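Local coordinates for protein putative glucoamylase (Bacteroides uniformis, PDB 4GL3) that is a putative glucoamylase, a member of the six-hairpin glycosidase clan that probably hydrolyses glycosidic bonds in carbohydrates, at residues 116-121 / 183-188; 98-103 / 125-130; 171-176 / 189-194; 93-98 / 110-115; 48-53 / 104-109. All blocks are in the same frame, centred on the assembly; numbering follows the deposited sequence.

The five contacts lie among the loops and short strands that join the helices of a largely helical chain of the six-hairpin clan. Interactions 4 and 5 lie about 10 Å apart, centre to centre, and share the small antiparallel sheet of strands 51-53, 104-106 and 112-113. Interaction 2, also about 10 Å from interaction 4, ties the loop leading into that sheet to helix 124-140. Interaction 1 joins the loop after the sheet to the loop that follows strand 177-178, whereas interaction 3 closes the base of that later loop, its centre about 27 Å from that of interaction 5. The segments of interaction 2 alternate along the chain with those of 1, 4 and 5, so sheet, loops and helix interlock.

Interaction 1 (116-121 / 183-188); sequences SRKDDG and GWAMNH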
# COMPACT_ATOMS: atom_id res chain seq x y z
N SER A 116 17.74 4.86 7.87
CA SER A 116 18.29 5.37 9.12
C SER A 116 19.66 4.72 9.33
O SER A 116 20.11 3.90 8.53
CB SER A 116 17.34 5.06 10.28
OG SER A 116 17.31 3.66 10.49
N ARG A 117 20.34 5.10 10.39
CA ARG A 117 21.71 4.66 10.63
C ARG A 117 21.95 3.16 10.51
O ARG A 117 22.90 2.75 9.87
CB ARG A 117 22.19 5.20 11.95
CG ARG A 117 23.68 4.95 12.24
CD ARG A 117 24.16 5.85 13.36
NE ARG A 117 25.58 5.63 13.67
CZ ARG A 117 26.07 5.04 14.74
NH1 ARG A 117 25.27 4.59 15.71
NH2 ARG A 117 27.39 4.95 14.89
N LYS A 118 21.10 2.35 11.14
CA LYS A 118 21.24 0.91 11.12
C LYS A 118 20.30 0.22 10.12
O LYS A 118 20.31 -1.00 10.01
CB LYS A 118 21.01 0.38 12.52
CG LYS A 118 22.01 0.88 13.57
CD LYS A 118 22.06 -0.04 14.77
CE LYS A 118 23.05 0.47 15.83
NZ LYS A 118 23.07 -0.36 17.06
N ASP A 119 19.46 1.00 9.41
CA ASP A 119 18.51 0.47 8.39
C ASP A 119 19.07 0.76 7.00
O ASP A 119 18.64 1.69 6.30
CB ASP A 119 17.13 1.12 8.57
CG ASP A 119 16.05 0.57 7.62
OD1 ASP A 119 16.31 -0.37 6.81
OD2 ASP A 119 14.91 1.08 7.78
N ASP A 120 20.02 -0.07 6.60
CA ASP A 120 20.77 0.14 5.37
C ASP A 120 20.91 -1.11 4.56
O ASP A 120 21.86 -1.25 3.77
CB ASP A 120 22.18 0.68 5.73
CG ASP A 120 23.03 -0.34 6.56
OD1 ASP A 120 22.46 -1.37 7.02
OD2 ASP A 120 24.25 -0.08 6.71
N GLY A 121 20.02 -2.06 4.79
CA GLY A 121 19.96 -3.30 4.04
C GLY A 121 18.55 -3.60 3.57
O GLY A 121 17.84 -2.71 3.15
N GLY A 183 23.62 -6.52 10.84
CA GLY A 183 22.96 -7.79 11.07
C GLY A 183 21.49 -7.60 11.46
O GLY A 183 20.75 -6.91 10.76
N TRP A 184 21.11 -8.19 12.59
CA TRP A 184 19.74 -8.13 13.12
C TRP A 184 19.51 -7.02 14.12
O TRP A 184 18.52 -7.06 14.89
CB TRP A 184 19.39 -9.50 13.76
CG TRP A 184 19.55 -10.65 12.78
CD1 TRP A 184 20.57 -11.57 12.74
CD2 TRP A 184 18.69 -10.99 11.71
NE1 TRP A 184 20.41 -12.43 11.68
CE2 TRP A 184 19.26 -12.10 11.03
CE3 TRP A 184 17.51 -10.43 11.21
CZ2 TRP A 184 18.67 -12.69 9.93
CZ3 TRP A 184 16.92 -11.02 10.12
CH2 TRP A 184 17.51 -12.13 9.47
N ALA A 185 20.37 -6.01 14.15
CA ALA A 185 20.29 -4.97 15.20
C ALA A 185 18.95 -4.18 15.19
O ALA A 185 18.55 -3.68 16.21
CB ALA A 185 21.45 -4.00 15.11
N MSE A 186 18.28 -4.02 14.07
CA MSE A 186 16.99 -3.30 14.02
C MSE A 186 15.98 -4.08 14.89
O MSE A 186 15.12 -3.50 15.55
CB MSE A 186 16.47 -3.10 12.57
CG MSE A 186 17.19 -2.01 11.69
SE MSE A 186 17.11 -0.22 12.48
CE MSE A 186 15.18 0.09 11.95
N ASN A 187 16.09 -5.39 14.88
CA ASN A 187 15.37 -6.24 15.84
C ASN A 187 13.87 -5.87 15.94
O ASN A 187 13.34 -5.75 17.05
CB ASN A 187 16.03 -6.16 17.24
CG ASN A 187 15.50 -7.22 18.18
OD1 ASN A 187 15.11 -8.28 17.72
ND2 ASN A 187 15.45 -6.94 19.46
N HIS A 188 13.18 -5.77 14.79
CA HIS A 188 11.78 -5.31 14.75
C HIS A 188 10.91 -6.50 14.28
O HIS A 188 10.86 -6.82 13.10
CB HIS A 188 11.71 -4.11 13.81
CG HIS A 188 10.42 -3.35 13.83
ND1 HIS A 188 9.20 -3.94 14.09
CD2 HIS A 188 10.15 -2.06 13.54
CE1 HIS A 188 8.25 -3.03 14.01
NE2 HIS A 188 8.80 -1.88 13.67
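Ala185 opens the contact with its methyl group, CB lying 4.0 Å from CD of Lys118. It occupies the second position of a type I beta turn that runs from Trp184 to Asn187, and its small side chain suits a place where a long neighbour passes close by. The lysine is extended beyond CG, so it offers its methylenes to the alanine and carries its ammonium group onward at the exposed surface, as befits a charged residue there.

Met186, the third residue of the turn and modelled as selenomethionine, does most of the touching. Its CG rests 3.7 Å from the backbone O of Lys118. CG stands anti to the carbonyl carbon (chi1 -75°), and bends at both following torsions fold the end of the chain across the opposing loop. SE therefore comes 3.9 Å from CB of Lys118, and the terminal CE reaches CB of Asp119 at 4.0 Å. Ser116 lies at the margin, its OG 4.4 Å from SE. The unbranched, flexible methionine chain suits this role, because it can follow an uneven surface of backbone and CB atoms without needing a polar partner. No hydrogen bond crosses between 116-121 and 183-188.

The first loop is pinned from within, Asp119 N donating to Ser116 O over 3.1 Å. His177 of strand 177-178 touches both Asp119 and Met186, and a glycerol lies about 3 Å from the aspartate side chain. This is surface packing, a loop and a type I turn meeting by van der Waals contact, consistent with the connections between helices in a six-hairpin glycosidase fold.

Interaction 2 (98-103 / 125-130); sequences HGMWAH and VESAFM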
# COMPACT_ATOMS: atom_id res chain seq x y z
N HIS A 98 19.61 -11.06 0.11
CA HIS A 98 18.80 -12.27 0.26
C HIS A 98 17.49 -12.18 -0.55
O HIS A 98 16.44 -12.60 -0.11
CB HIS A 98 18.57 -12.60 1.73
CG HIS A 98 19.81 -13.10 2.44
ND1 HIS A 98 20.16 -14.43 2.48
CD2 HIS A 98 20.74 -12.44 3.19
CE1 HIS A 98 21.29 -14.56 3.17
NE2 HIS A 98 21.66 -13.37 3.60
N GLY A 99 17.61 -11.60 -1.74
CA GLY A 99 16.52 -11.38 -2.67
C GLY A 99 15.65 -10.16 -2.41
O GLY A 99 14.71 -9.89 -3.18
N MSE A 100 15.91 -9.44 -1.32
CA MSE A 100 15.07 -8.31 -0.94
C MSE A 100 15.80 -7.03 -1.29
O MSE A 100 17.05 -7.01 -1.36
CB MSE A 100 14.75 -8.33 0.54
CG MSE A 100 14.20 -9.66 1.08
SE MSE A 100 12.44 -10.02 0.28
CE MSE A 100 12.13 -11.68 1.19
N TRP A 101 15.03 -5.96 -1.45
CA TRP A 101 15.60 -4.62 -1.60
C TRP A 101 15.49 -3.81 -0.32
O TRP A 101 14.71 -4.15 0.59
CB TRP A 101 14.90 -3.87 -2.77
CG TRP A 101 14.88 -4.67 -4.06
CD1 TRP A 101 15.88 -4.76 -4.96
CD2 TRP A 101 13.80 -5.50 -4.56
NE1 TRP A 101 15.48 -5.56 -6.04
CE2 TRP A 101 14.22 -6.03 -5.79
CE3 TRP A 101 12.54 -5.81 -4.10
CZ2 TRP A 101 13.43 -6.87 -6.52
CZ3 TRP A 101 11.74 -6.67 -4.83
CH2 TRP A 101 12.18 -7.16 -6.05
N ALA A 102 16.28 -2.73 -0.28
CA ALA A 102 16.17 -1.66 0.70
C ALA A 102 14.85 -0.85 0.55
O ALA A 102 14.13 -0.97 -0.45
CB ALA A 102 17.42 -0.76 0.67
N HIS A 103 14.50 -0.11 1.61
CA HIS A 103 13.35 0.80 1.59
C HIS A 103 13.59 1.85 0.48
O HIS A 103 12.73 2.08 -0.35
CB HIS A 103 13.20 1.39 2.98
CG HIS A 103 12.01 2.29 3.19
ND1 HIS A 103 11.56 2.61 4.47
CD2 HIS A 103 11.21 2.96 2.33
CE1 HIS A 103 10.52 3.43 4.37
NE2 HIS A 103 10.29 3.67 3.08
N VAL A 125 9.18 -5.48 4.33
CA VAL A 125 7.80 -4.97 4.22
C VAL A 125 7.72 -4.20 2.90
O VAL A 125 6.85 -4.45 2.07
CB VAL A 125 7.38 -4.09 5.42
CG1 VAL A 125 6.01 -3.44 5.12
CG2 VAL A 125 7.36 -4.94 6.73
N GLU A 126 8.68 -3.32 2.66
CA GLU A 126 8.72 -2.58 1.39
C GLU A 126 8.87 -3.58 0.23
O GLU A 126 8.22 -3.47 -0.83
CB GLU A 126 9.88 -1.59 1.38
CG GLU A 126 9.80 -0.55 2.48
CD GLU A 126 8.75 0.51 2.23
OE1 GLU A 126 8.59 0.88 1.03
OE2 GLU A 126 8.14 0.98 3.22
N SER A 127 9.67 -4.60 0.43
CA SER A 127 9.88 -5.56 -0.68
C SER A 127 8.61 -6.36 -0.94
O SER A 127 8.31 -6.70 -2.08
CB SER A 127 11.04 -6.52 -0.36
OG SER A 127 12.28 -5.85 -0.40
N ALA A 128 7.85 -6.67 0.13
CA ALA A 128 6.58 -7.40 0.02
C ALA A 128 5.56 -6.56 -0.79
O ALA A 128 4.82 -7.11 -1.59
CB ALA A 128 6.02 -7.76 1.41
N PHE A 129 5.52 -5.25 -0.58
CA PHE A 129 4.63 -4.40 -1.33
C PHE A 129 5.05 -4.36 -2.81
O PHE A 129 4.18 -4.37 -3.73
CB PHE A 129 4.56 -3.00 -0.73
CG PHE A 129 4.03 -2.96 0.67
CD1 PHE A 129 3.04 -3.85 1.12
CD2 PHE A 129 4.49 -1.99 1.54
CE1 PHE A 129 2.52 -3.76 2.43
CE2 PHE A 129 4.01 -1.91 2.85
CZ PHE A 129 3.06 -2.81 3.30
N MSE A 130 6.36 -4.41 -3.06
CA MSE A 130 6.84 -4.53 -4.45
C MSE A 130 6.35 -5.87 -5.05
O MSE A 130 5.86 -5.89 -6.18
CB MSE A 130 8.36 -4.35 -4.58
CG MSE A 130 8.88 -4.70 -5.99
SE MSE A 130 8.21 -3.49 -7.33
CE MSE A 130 9.21 -1.97 -6.83
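Trp101 and Ser127 share the hydrogen bond of this contact: Trp101 N donates to Ser127 OG over 2.9 Å, at an N-H...O angle of 145°. Ser127 OG is also bonded to Asp123 O, so one small hydroxyl links the loop to the residue just before helix 124-140.

The second kind of interaction is stacking. Glu126 lays its carboxylate over one face of the His103 ring, the planes only 8° apart, with OE2 3.4 Å above the ring plane and CG 3.9 Å from the ring centroid as a CH-pi contact. A bend at chi2 (-74°) folds the glutamate flat over the imidazole. Its oxygens find their bonds elsewhere, OE1 with Gly55 N and OE2 with a bound Tris molecule. Were His103 an alanine, the face of the glutamate carboxylate would probably lose its flat cover and a gap would open beside it.

Apolar packing completes the contact. Trp101 CZ3 meets Met130 CG at 3.7 Å, the two side chains crossing at about a right angle, while SE of Met100 lies 3.8 Å from Ser127 CB.

Helix 124-140 thus holds the loop leading into strand 104-106, with helix 54-69 touching Trp101 and Met130, and Thr53 of strand 51-53 touching His103 and Glu126.

Interaction 3 (171-176 / 189-194); sequences QDVMYW and QIKGHN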
# COMPACT_ATOMS: atom_id res chain seq x y z
N GLN A 171 13.06 -18.62 13.95
CA GLN A 171 12.07 -18.48 15.00
C GLN A 171 10.64 -18.49 14.40
O GLN A 171 10.48 -18.48 13.16
CB GLN A 171 12.26 -17.12 15.69
CG GLN A 171 13.64 -16.92 16.29
CD GLN A 171 13.88 -15.51 16.79
OE1 GLN A 171 12.94 -14.73 17.08
NE2 GLN A 171 15.16 -15.17 16.94
N ASP A 172 9.64 -18.42 15.28
CA ASP A 172 8.24 -18.36 14.89
C ASP A 172 7.71 -16.91 14.78
O ASP A 172 6.67 -16.56 15.36
CB ASP A 172 7.40 -19.18 15.89
CG ASP A 172 7.59 -20.68 15.72
OD1 ASP A 172 7.67 -21.14 14.57
OD2 ASP A 172 7.64 -21.40 16.75
N VAL A 173 8.37 -16.09 13.98
CA VAL A 173 7.96 -14.72 13.72
C VAL A 173 8.88 -14.26 12.58
O VAL A 173 9.91 -14.89 12.29
CB VAL A 173 8.18 -13.84 14.99
CG1 VAL A 173 9.66 -13.71 15.30
CG2 VAL A 173 7.55 -12.46 14.88
N MSE A 174 8.51 -13.18 11.93
CA MSE A 174 9.34 -12.58 10.85
C MSE A 174 9.83 -11.22 11.30
O MSE A 174 9.16 -10.55 12.08
CB MSE A 174 8.56 -12.45 9.52
CG MSE A 174 8.12 -13.78 8.95
SE MSE A 174 6.96 -13.57 7.41
CE MSE A 174 8.37 -13.40 6.06
N TYR A 175 11.06 -10.89 10.88
CA TYR A 175 11.74 -9.66 11.19
C TYR A 175 11.70 -8.75 9.96
O TYR A 175 11.81 -9.22 8.83
CB TYR A 175 13.20 -9.93 11.66
CG TYR A 175 13.23 -10.51 13.05
CD1 TYR A 175 13.04 -11.90 13.25
CD2 TYR A 175 13.39 -9.70 14.17
CE1 TYR A 175 13.02 -12.45 14.51
CE2 TYR A 175 13.34 -10.22 15.45
CZ TYR A 175 13.17 -11.60 15.64
OH TYR A 175 13.11 -12.12 16.90
N TRP A 176 11.58 -7.46 10.24
CA TRP A 176 11.35 -6.40 9.26
C TRP A 176 12.61 -6.13 8.39
O TRP A 176 12.47 -5.91 7.21
CB TRP A 176 10.88 -5.12 9.97
CG TRP A 176 10.25 -4.02 9.14
CD1 TRP A 176 10.76 -3.38 8.02
CD2 TRP A 176 9.00 -3.40 9.40
NE1 TRP A 176 9.90 -2.42 7.58
CE2 TRP A 176 8.80 -2.42 8.40
CE3 TRP A 176 8.05 -3.57 10.39
CZ2 TRP A 176 7.64 -1.63 8.34
CZ3 TRP A 176 6.88 -2.77 10.35
CH2 TRP A 176 6.70 -1.82 9.33
N GLN A 189 10.27 -7.20 15.22
CA GLN A 189 9.37 -8.29 14.88
C GLN A 189 8.11 -7.74 14.19
O GLN A 189 7.58 -6.68 14.60
CB GLN A 189 8.98 -9.02 16.14
CG GLN A 189 10.07 -9.81 16.84
CD GLN A 189 9.57 -10.48 18.13
OE1 GLN A 189 8.41 -10.80 18.26
NE2 GLN A 189 10.45 -10.65 19.09
N ILE A 190 7.65 -8.40 13.15
CA ILE A 190 6.43 -7.95 12.45
C ILE A 190 5.25 -8.61 13.17
O ILE A 190 5.00 -9.83 13.03
CB ILE A 190 6.46 -8.34 10.96
CG1 ILE A 190 7.73 -7.75 10.29
CG2 ILE A 190 5.16 -7.88 10.23
CD1 ILE A 190 7.92 -8.16 8.84
N LYS A 191 4.54 -7.81 13.94
CA LYS A 191 3.46 -8.29 14.80
C LYS A 191 2.16 -7.64 14.32
O LYS A 191 2.17 -6.49 13.91
CB LYS A 191 3.69 -7.85 16.25
CG LYS A 191 4.95 -8.35 16.88
CD LYS A 191 5.06 -9.87 17.04
CE LYS A 191 4.32 -10.43 18.21
NZ LYS A 191 4.42 -11.93 18.32
N GLY A 192 1.09 -8.40 14.31
CA GLY A 192 -0.22 -7.91 13.80
C GLY A 192 -0.99 -7.10 14.83
O GLY A 192 -0.63 -7.10 15.98
N HIS A 193 -2.08 -6.42 14.45
CA HIS A 193 -2.59 -6.31 13.08
C HIS A 193 -2.33 -4.89 12.59
O HIS A 193 -2.97 -3.94 13.05
CB HIS A 193 -4.09 -6.62 12.96
CG HIS A 193 -4.58 -6.55 11.54
ND1 HIS A 193 -4.50 -7.62 10.67
CD2 HIS A 193 -5.09 -5.52 10.82
CE1 HIS A 193 -4.93 -7.25 9.48
NE2 HIS A 193 -5.32 -5.98 9.55
N ASN A 194 -1.35 -4.76 11.71
CA ASN A 194 -0.97 -3.48 11.12
C ASN A 194 -0.98 -3.58 9.60
O ASN A 194 -1.76 -4.36 9.05
CB ASN A 194 0.37 -3.00 11.70
CG ASN A 194 1.53 -3.92 11.39
OD1 ASN A 194 1.43 -4.83 10.59
ND2 ASN A 194 2.64 -3.69 12.07
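The Tyr175 ring and Gln189 lie side by side, pointing the same way, with CE2 3.6 Å from Gln189 CG. The glutamine's methylenes do the touching, and its amide plane is turned 69° from the ring. In the plane of that ring, at its edge, sits Gln171 OE1, which receives a 2.6 Å hydrogen bond from Tyr175 OH and so restrains the phenol. The indole of Trp176 is approached obliquely by Ile190, whose CG1 lies 4.1 Å from Trp176 CB as the two side chains cross at about a right angle.

Between these side chains the backbones form a single bridge pairing Tyr175 with Gln189. Ile190 N donates to Met174 O over 2.8 Å, nearly straight at 171°. Ile190 CG1 stands anti to its own carbonyl carbon (chi1 -57°), which sends CD1 alongside the backbone of Trp176, 3.9 Å from its CA. Beta-branched Val173 fills the side beyond the bridge, its CG2 3.9 Å from Gln189 CB.

Ile190 and Met174 also reach Ile124 of helix 124-140 and Val199 of helix 197-205, while helix 213-220 offers Val215 to Met174 and Trp220 to Ile190. The bridge thereby closes the excursion containing strand 177-178 against three helices.

Interaction 4 (93-98 / 110-115); sequences NTDSYH and GKTIPF
Asp95 grips the outer edge of a beta hairpin, for residues 110-115 lead from the turn after strand 104-106 into strand 112-113, the edge strand of a three-stranded antiparallel sheet. The tight part centres on this aspartate. Its OD2 accepts from Thr112 N at 2.8 Å, met on the anti side and 20° out of the carboxylate plane, while its own backbone N donates to Gly110 O at 2.9 Å. CG stands anti to the carbonyl carbon (chi1 -71°), which swings the carboxylate across to the strand; a short acidic chain can thus mimic a backbone carbonyl as acceptor.

Gly110 is packed so closely that a CB would fall 2.6 Å from Thr94 OG1, and its positive phi (77°) also suits glycine. Thr94 OG1 itself is bonded to Phe88 O at the end of helix 75-90.

On the solvent side Lys111 bends at chi2 and runs back along the loop. Its NZ donates to Asn93 O over 2.7 Å, on a lone pair in the carbonyl plane. The ammonium remains 4.3 Å from Asp95 OD1, too far for a salt bridge, and a water spans the two; another water, held weakly by NZ, leads to Asn93 OD1.

Farther along, Thr112 OG1 lies in the plane of the Tyr97 ring, at its edge, where it shares a 2.7 Å hydrogen bond with Tyr97 OH.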
# COMPACT_ATOMS: atom_id res chain seq x y z
N ASN A 93 23.76 -5.09 -10.50
CA ASN A 93 24.30 -3.82 -9.97
C ASN A 93 23.33 -3.00 -9.10
O ASN A 93 23.73 -2.05 -8.43
CB ASN A 93 24.87 -3.01 -11.12
CG ASN A 93 26.03 -3.76 -11.80
OD1 ASN A 93 26.86 -4.33 -11.11
ND2 ASN A 93 26.01 -3.86 -13.11
N THR A 94 22.07 -3.41 -9.09
CA THR A 94 21.08 -2.86 -8.16
C THR A 94 21.17 -3.63 -6.88
O THR A 94 21.04 -4.85 -6.88
CB THR A 94 19.67 -3.01 -8.78
OG1 THR A 94 19.64 -2.19 -9.96
CG2 THR A 94 18.59 -2.62 -7.81
N ASP A 95 21.36 -2.93 -5.76
CA ASP A 95 21.55 -3.59 -4.48
C ASP A 95 20.36 -4.41 -4.04
O ASP A 95 19.18 -3.95 -4.08
CB ASP A 95 21.89 -2.57 -3.40
CG ASP A 95 23.28 -1.99 -3.54
OD1 ASP A 95 24.17 -2.65 -4.12
OD2 ASP A 95 23.49 -0.85 -3.08
N SER A 96 20.68 -5.62 -3.57
CA SER A 96 19.72 -6.51 -2.96
C SER A 96 20.41 -7.40 -1.92
O SER A 96 21.63 -7.60 -1.96
CB SER A 96 19.00 -7.39 -4.00
OG SER A 96 19.85 -8.26 -4.74
N TYR A 97 19.61 -7.93 -1.00
CA TYR A 97 20.08 -8.68 0.16
C TYR A 97 19.13 -9.84 0.37
O TYR A 97 18.01 -9.64 0.72
CB TYR A 97 20.20 -7.79 1.42
CG TYR A 97 20.80 -6.43 1.10
CD1 TYR A 97 19.97 -5.38 0.66
CD2 TYR A 97 22.17 -6.19 1.25
CE1 TYR A 97 20.52 -4.13 0.36
CE2 TYR A 97 22.74 -4.94 0.93
CZ TYR A 97 21.89 -3.91 0.50
OH TYR A 97 22.41 -2.71 0.12
N HIS A 98 19.61 -11.06 0.11
CA HIS A 98 18.80 -12.27 0.26
C HIS A 98 17.49 -12.18 -0.55
O HIS A 98 16.44 -12.60 -0.11
CB HIS A 98 18.57 -12.60 1.73
CG HIS A 98 19.81 -13.10 2.44
ND1 HIS A 98 20.16 -14.43 2.48
CD2 HIS A 98 20.74 -12.44 3.19
CE1 HIS A 98 21.29 -14.56 3.17
NE2 HIS A 98 21.66 -13.37 3.60
N GLY A 110 20.65 2.49 -8.66
CA GLY A 110 20.22 1.28 -7.97
C GLY A 110 20.95 0.98 -6.66
O GLY A 110 20.76 -0.10 -6.11
N LYS A 111 21.77 1.90 -6.16
CA LYS A 111 22.47 1.70 -4.90
C LYS A 111 21.56 2.05 -3.70
O LYS A 111 20.80 3.02 -3.71
CB LYS A 111 23.79 2.52 -4.89
CG LYS A 111 24.72 2.21 -6.07
CD LYS A 111 25.04 0.69 -6.23
CE LYS A 111 25.96 0.39 -7.44
NZ LYS A 111 26.13 -1.10 -7.66
N THR A 112 21.62 1.23 -2.66
CA THR A 112 20.84 1.48 -1.47
C THR A 112 21.10 2.86 -0.91
O THR A 112 22.24 3.30 -0.88
CB THR A 112 21.15 0.42 -0.41
OG1 THR A 112 20.68 -0.85 -0.91
CG2 THR A 112 20.49 0.77 0.97
N ILE A 113 20.04 3.52 -0.43
CA ILE A 113 20.11 4.76 0.40
C ILE A 113 19.57 4.38 1.76
O ILE A 113 18.43 3.97 1.86
CB ILE A 113 19.26 5.92 -0.16
CG1 ILE A 113 19.81 6.29 -1.54
CG2 ILE A 113 19.32 7.17 0.77
CD1 ILE A 113 18.89 7.18 -2.39
N PRO A 114 20.39 4.43 2.79
CA PRO A 114 19.87 4.09 4.12
C PRO A 114 18.70 4.93 4.54
O PRO A 114 18.67 6.14 4.26
CB PRO A 114 21.06 4.36 5.05
CG PRO A 114 22.27 4.32 4.18
CD PRO A 114 21.81 4.82 2.83
N PHE A 115 17.72 4.27 5.17
CA PHE A 115 16.57 4.95 5.71
C PHE A 115 16.89 5.54 7.11
O PHE A 115 16.36 6.58 7.47
CB PHE A 115 15.37 4.01 5.75
CG PHE A 115 14.07 4.71 6.06
CD1 PHE A 115 13.46 5.53 5.12
CD2 PHE A 115 13.47 4.56 7.30
CE1 PHE A 115 12.26 6.19 5.39
CE2 PHE A 115 12.25 5.21 7.57
CZ PHE A 115 11.67 6.03 6.62
O HOH W 1 27.62 -3.41 -8.92
O HOH W 2 18.40 -1.99 -2.18
O HOH W 3 26.58 -2.06 -5.39

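Interaction 5 (48-53 / 104-109); sequences GAETAT and WMNGKT
Asn106, whose side chain lies beside that of Glu50, has its OD1 gripped by two backbone N-H groups, Lys108 N at 2.8 Å in the carbonyl plane and Thr109 N at 2.9 Å from above it. This is an Asx turn, fixing the chain as it leaves strand 104-106, the central strand of a three-stranded antiparallel sheet. With CG anti to the backbone N (chi1 -178°), the amide also turns ND2 to Glu50 OE1, 3.2 Å away, and a water joins the same two groups. With an alanine here, the turn through Gly107 to Thr109 would probably be freer to shift and Glu50 would lose its amide partner.

The other carboxylate oxygen, Glu50 OE2, forms a salt bridge with Lys108 NZ at 3.2 Å, the ammonium sitting well above the carboxylate plane.

The strands themselves are laced by Ala52 N to Met105 O and its return bond, and Gly107 N extends the ladder to Glu50 O over 2.8 Å. Ala52 and Met105 share one face, where a small methyl suits the approach of Gly107 CA. Thr53 and Trp104 share the other, with Thr53 OG1 at the indole edge. Thr51 sends its CG2 over one indole face, 3.7 Å from the centroid of Trp104's five-membered ring.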
# COMPACT_ATOMS: atom_id res chain seq x y z
N GLY A 48 14.75 14.45 -2.29
CA GLY A 48 15.86 14.24 -3.26
C GLY A 48 15.46 14.44 -4.74
O GLY A 48 14.28 14.48 -5.12
N ALA A 49 16.44 14.61 -5.60
CA ALA A 49 16.26 14.26 -7.01
C ALA A 49 16.55 12.74 -7.19
O ALA A 49 16.21 12.16 -8.19
CB ALA A 49 17.18 15.11 -7.87
N GLU A 50 17.18 12.10 -6.20
CA GLU A 50 17.78 10.77 -6.40
C GLU A 50 17.02 9.59 -5.80
O GLU A 50 17.34 8.45 -6.13
CB GLU A 50 19.18 10.77 -5.76
CG GLU A 50 20.08 11.93 -6.17
CD GLU A 50 20.60 11.76 -7.59
OE1 GLU A 50 21.36 10.80 -7.85
OE2 GLU A 50 20.25 12.58 -8.46
N THR A 51 16.10 9.86 -4.87
CA THR A 51 15.48 8.81 -4.05
C THR A 51 14.30 8.12 -4.69
O THR A 51 13.37 8.78 -5.15
CB THR A 51 14.98 9.42 -2.74
OG1 THR A 51 16.06 10.12 -2.19
CG2 THR A 51 14.47 8.32 -1.72
N ALA A 52 14.37 6.80 -4.77
CA ALA A 52 13.24 5.95 -5.21
C ALA A 52 12.81 5.15 -4.00
O ALA A 52 13.64 4.73 -3.17
CB ALA A 52 13.68 5.03 -6.32
N THR A 53 11.51 4.93 -3.86
CA THR A 53 11.02 4.10 -2.77
C THR A 53 10.47 2.79 -3.28
O THR A 53 9.70 2.74 -4.24
CB THR A 53 10.05 4.90 -1.89
OG1 THR A 53 9.74 4.13 -0.73
CG2 THR A 53 8.78 5.34 -2.69
N TRP A 104 14.75 2.49 0.51
CA TRP A 104 15.12 3.51 -0.47
C TRP A 104 16.34 3.07 -1.28
O TRP A 104 17.25 2.46 -0.73
CB TRP A 104 15.49 4.81 0.24
CG TRP A 104 14.33 5.61 0.78
CD1 TRP A 104 13.03 5.39 0.57
CD2 TRP A 104 14.42 6.78 1.59
NE1 TRP A 104 12.27 6.36 1.20
CE2 TRP A 104 13.11 7.22 1.84
CE3 TRP A 104 15.50 7.50 2.13
CZ2 TRP A 104 12.82 8.35 2.61
CZ3 TRP A 104 15.22 8.65 2.88
CH2 TRP A 104 13.88 9.05 3.12
N MSE A 105 16.34 3.39 -2.56
CA MSE A 105 17.51 3.27 -3.43
C MSE A 105 17.61 4.45 -4.39
O MSE A 105 16.62 5.21 -4.60
CB MSE A 105 17.50 1.96 -4.26
CG MSE A 105 16.35 1.79 -5.16
SE MSE A 105 16.51 0.28 -6.41
CE MSE A 105 16.73 -1.12 -5.10
N ASN A 106 18.80 4.63 -4.93
CA ASN A 106 19.02 5.66 -5.90
C ASN A 106 18.30 5.24 -7.18
O ASN A 106 18.57 4.17 -7.70
CB ASN A 106 20.50 5.88 -6.09
CG ASN A 106 20.82 6.98 -7.04
OD1 ASN A 106 20.41 6.96 -8.21
ND2 ASN A 106 21.63 7.92 -6.60
N GLY A 107 17.38 6.08 -7.67
CA GLY A 107 16.56 5.75 -8.84
C GLY A 107 17.30 5.76 -10.19
O GLY A 107 16.75 5.34 -11.18
N LYS A 108 18.54 6.24 -10.20
CA LYS A 108 19.40 6.15 -11.36
C LYS A 108 20.42 5.00 -11.24
O LYS A 108 20.60 4.28 -12.17
CB LYS A 108 20.18 7.45 -11.60
CG LYS A 108 19.40 8.75 -11.43
CD LYS A 108 20.31 9.96 -11.70
CE LYS A 108 19.56 11.28 -11.92
NZ LYS A 108 18.52 11.54 -10.89
N THR A 109 21.07 4.80 -10.10
CA THR A 109 22.16 3.83 -10.01
C THR A 109 21.77 2.51 -9.36
O THR A 109 22.49 1.53 -9.44
CB THR A 109 23.33 4.39 -9.17
OG1 THR A 109 22.86 4.57 -7.81
CG2 THR A 109 23.87 5.71 -9.83
O HOH W 4 23.08 9.45 -8.98